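Local coordinates for protein Rubredoxin\:oxygen oxidoreductase (Desulfovibrio gigas, PDB 1E5D) that catalyses the four-electron reduction of dioxygen to two water molecules, using a diiron centre and flavin mononucleotide, at residues 255-260 against 282-287. Numbering follows the deposited sequence.
Sequences VVIFYD and CTVKLM
Val255 to Tyr259 and Thr283 to Met287 run side by side as parallel strands, their axes 4.6 Å apart and 16° from exact alignment, joined by a ladder of four short, nearly straight backbone hydrogen bonds: Val255 N to Thr283 O, Lys285 N to Val255 O, Ile257 N to Lys285 O and Met287 N to Ile257 O. A fifth, Tyr259 N to Met287 O at 3.3 Å, is weak. On one face, the branched residues Val255, Ile257, Val284 and Leu286 form an apolar strip. Ile257 spans two neighbours: chi1 of -60° sets CG1 beside the backbone N, sending CD1 to Val284 CG1 at 3.8 Å, and leaves CG2 anti to that N, where it meets Leu286 CD1 at 3.5 Å. The same Leu286 CD1 approaches the Tyr259 ring obliquely, 4.2 Å from CE1. At the other end, Val255 CG2 rests on Cys282 CB (3.9 Å). On the opposite face, Val256 sets CG2 against Lys285 CB at 4.1 Å and CG1 against Met287 SD at 4.2 Å. Phe258 starts beside Met287, but its ring leads away toward helix 320-331. The two strands, with helix 265-279 connecting them, form the first beta-alpha-beta unit of the flavodoxin-like fold: that helix crosses over the Val255 and Ile257 face, and Glu300 of helix 294-302 touches Val256 and Met287 on the other. Strand 283-288 is outermost in the five-stranded parallel sheet, whereas strand 254-259 also bonds to strand 306-310 on its far side.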
ATOM      1  N   VAL A 255      15.690  -9.190  14.490  1.00 14.54           N
ATOM      2  CA  VAL A 255      14.343  -8.679  14.718  1.00 16.07           C
ATOM      3  C   VAL A 255      14.065  -7.601  13.675  1.00 14.32           C
ATOM      4  O   VAL A 255      14.838  -6.667  13.484  1.00 13.52           O
ATOM      5  CB  VAL A 255      14.169  -8.146  16.147  1.00 18.92           C
ATOM      6  CG1 VAL A 255      12.764  -7.610  16.378  1.00 16.11           C
ATOM      7  CG2 VAL A 255      14.465  -9.226  17.179  1.00 18.00           C
ATOM      8  N   VAL A 256      12.958  -7.748  12.970  1.00 12.50           N
ATOM      9  CA  VAL A 256      12.444  -6.805  12.007  1.00  6.82           C
ATOM     10  C   VAL A 256      11.229  -6.115  12.624  1.00  6.60           C
ATOM     11  O   VAL A 256      10.220  -6.744  12.942  1.00 15.53           O
ATOM     12  CB  VAL A 256      11.994  -7.466  10.694  1.00 11.96           C
ATOM     13  CG1 VAL A 256      11.187  -6.466   9.863  1.00  8.64           C
ATOM     14  CG2 VAL A 256      13.173  -7.999   9.908  1.00  8.24           C
ATOM     15  N   ILE A 257      11.345  -4.812  12.795  1.00 11.20           N
ATOM     16  CA  ILE A 257      10.239  -3.993  13.260  1.00 10.49           C
ATOM     17  C   ILE A 257       9.700  -3.167  12.099  1.00 13.55           C
ATOM     18  O   ILE A 257      10.425  -2.392  11.468  1.00 14.53           O
ATOM     19  CB  ILE A 257      10.684  -3.056  14.391  1.00 13.86           C
ATOM     20  CG1 ILE A 257      11.225  -3.772  15.629  1.00 15.98           C
ATOM     21  CG2 ILE A 257       9.555  -2.105  14.755  1.00 12.84           C
ATOM     22  CD1 ILE A 257      12.094  -2.893  16.509  1.00  8.53           C
ATOM     23  N   PHE A 258       8.420  -3.310  11.765  1.00 14.26           N
ATOM     24  CA  PHE A 258       7.899  -2.441  10.703  1.00  6.31           C
ATOM     25  C   PHE A 258       6.615  -1.809  11.228  1.00  8.53           C
ATOM     26  O   PHE A 258       5.836  -2.395  11.966  1.00  8.99           O
ATOM     27  CB  PHE A 258       7.727  -3.177   9.398  1.00  7.66           C
ATOM     28  CG  PHE A 258       6.563  -4.101   9.162  1.00  7.12           C
ATOM     29  CD1 PHE A 258       5.344  -3.609   8.725  1.00  3.22           C
ATOM     30  CD2 PHE A 258       6.663  -5.464   9.354  1.00 15.45           C
ATOM     31  CE1 PHE A 258       4.262  -4.427   8.472  1.00 11.11           C
ATOM     32  CE2 PHE A 258       5.584  -6.296   9.107  1.00 16.95           C
ATOM     33  CZ  PHE A 258       4.371  -5.786   8.665  1.00 11.66           C
ATOM     34  N   TYR A 259       6.441  -0.557  10.840  1.00 10.36           N
ATOM     35  CA  TYR A 259       5.391   0.289  11.360  1.00  9.50           C
ATOM     36  C   TYR A 259       5.059   1.340  10.307  1.00 17.02           C
ATOM     37  O   TYR A 259       5.819   1.541   9.362  1.00 16.32           O
ATOM     38  CB  TYR A 259       5.853   0.976  12.667  1.00  5.22           C
ATOM     39  CG  TYR A 259       6.747   2.160  12.331  1.00  7.67           C
ATOM     40  CD1 TYR A 259       8.047   1.939  11.888  1.00  6.25           C
ATOM     41  CD2 TYR A 259       6.315   3.480  12.444  1.00  9.74           C
ATOM     42  CE1 TYR A 259       8.889   2.995  11.573  1.00  7.87           C
ATOM     43  CE2 TYR A 259       7.142   4.537  12.121  1.00 11.71           C
ATOM     44  CZ  TYR A 259       8.434   4.291  11.685  1.00 12.64           C
ATOM     45  OH  TYR A 259       9.240   5.360  11.377  1.00 21.62           O
ATOM     46  N   ASP A 260       3.961   2.032  10.549  1.00  9.03           N
ATOM     47  CA  ASP A 260       3.658   3.308   9.927  1.00  6.45           C
ATOM     48  C   ASP A 260       3.079   4.199  11.022  1.00 11.10           C
ATOM     49  O   ASP A 260       2.763   3.730  12.119  1.00 10.67           O
ATOM     50  CB  ASP A 260       2.724   3.170   8.741  1.00  5.97           C
ATOM     51  CG  ASP A 260       2.812   4.358   7.802  1.00  7.96           C
ATOM     52  OD1 ASP A 260       3.550   5.316   8.126  1.00 15.75           O
ATOM     53  OD2 ASP A 260       2.144   4.346   6.756  1.00 11.32           O
ATOM     54  N   CYS A 282      20.051  -8.476  20.110  1.00 30.70           N
ATOM     55  CA  CYS A 282      19.493  -8.819  18.808  1.00 20.15           C
ATOM     56  C   CYS A 282      20.019  -7.891  17.729  1.00 13.99           C
ATOM     57  O   CYS A 282      20.457  -6.780  18.017  1.00 27.60           O
ATOM     58  CB  CYS A 282      17.970  -8.720  18.823  1.00 21.20           C
ATOM     59  SG  CYS A 282      17.200  -9.807  20.040  1.00 36.24           S
ATOM     60  N   THR A 283      19.980  -8.329  16.476  1.00 20.86           N
ATOM     61  CA  THR A 283      20.201  -7.421  15.360  1.00 22.62           C
ATOM     62  C   THR A 283      18.828  -6.858  14.987  1.00 22.75           C
ATOM     63  O   THR A 283      17.854  -7.618  14.925  1.00 15.21           O
ATOM     64  CB  THR A 283      20.786  -8.027  14.079  1.00 29.05           C
ATOM     65  OG1 THR A 283      21.669  -9.116  14.335  1.00 62.32           O
ATOM     66  CG2 THR A 283      21.603  -6.944  13.371  1.00 42.76           C
ATOM     67  N   VAL A 284      18.745  -5.555  14.746  1.00 22.24           N
ATOM     68  CA  VAL A 284      17.425  -5.002  14.464  1.00 18.89           C
ATOM     69  C   VAL A 284      17.349  -4.361  13.089  1.00 18.58           C
ATOM     70  O   VAL A 284      18.219  -3.617  12.645  1.00 14.08           O
ATOM     71  CB  VAL A 284      17.045  -3.957  15.528  1.00 23.99           C
ATOM     72  CG1 VAL A 284      15.686  -3.343  15.238  1.00 24.57           C
ATOM     73  CG2 VAL A 284      17.075  -4.609  16.908  1.00 14.82           C
ATOM     74  N   LYS A 285      16.255  -4.663  12.399  1.00 13.42           N
ATOM     75  CA  LYS A 285      15.862  -3.891  11.235  1.00 14.71           C
ATOM     76  C   LYS A 285      14.571  -3.140  11.605  1.00 17.71           C
ATOM     77  O   LYS A 285      13.545  -3.791  11.798  1.00 23.05           O
ATOM     78  CB  LYS A 285      15.661  -4.746   9.992  1.00 12.60           C
ATOM     79  CG  LYS A 285      16.893  -5.517   9.549  1.00 20.35           C
ATOM     80  CD  LYS A 285      17.885  -4.632   8.816  1.00 28.49           C
ATOM     81  CE  LYS A 285      19.282  -4.760   9.399  1.00 41.53           C
ATOM     82  NZ  LYS A 285      19.935  -3.435   9.615  1.00 72.56           N
ATOM     83  N   LEU A 286      14.690  -1.826  11.694  1.00 12.50           N
ATOM     84  CA  LEU A 286      13.594  -0.897  11.898  1.00 10.35           C
ATOM     85  C   LEU A 286      13.135  -0.310  10.568  1.00 14.50           C
ATOM     86  O   LEU A 286      13.807   0.544   9.988  1.00 26.42           O
ATOM     87  CB  LEU A 286      14.011   0.232  12.852  1.00 12.42           C
ATOM     88  CG  LEU A 286      12.916   1.238  13.216  1.00 13.07           C
ATOM     89  CD1 LEU A 286      11.626   0.508  13.556  1.00 14.98           C
ATOM     90  CD2 LEU A 286      13.337   2.118  14.375  1.00 16.22           C
ATOM     91  N   MET A 287      11.989  -0.745  10.051  1.00 13.77           N
ATOM     92  CA  MET A 287      11.575  -0.337   8.715  1.00 13.30           C
ATOM     93  C   MET A 287      10.227   0.372   8.672  1.00 14.96           C
ATOM     94  O   MET A 287       9.200  -0.176   9.058  1.00 16.94           O
ATOM     95  CB  MET A 287      11.539  -1.583   7.805  1.00  7.83           C
ATOM     96  CG  MET A 287      12.801  -2.425   7.974  1.00 10.57           C
ATOM     97  SD  MET A 287      12.788  -3.934   6.982  1.00 21.68           S
ATOM     98  CE  MET A 287      13.270  -3.251   5.400  1.00 13.10           C
TER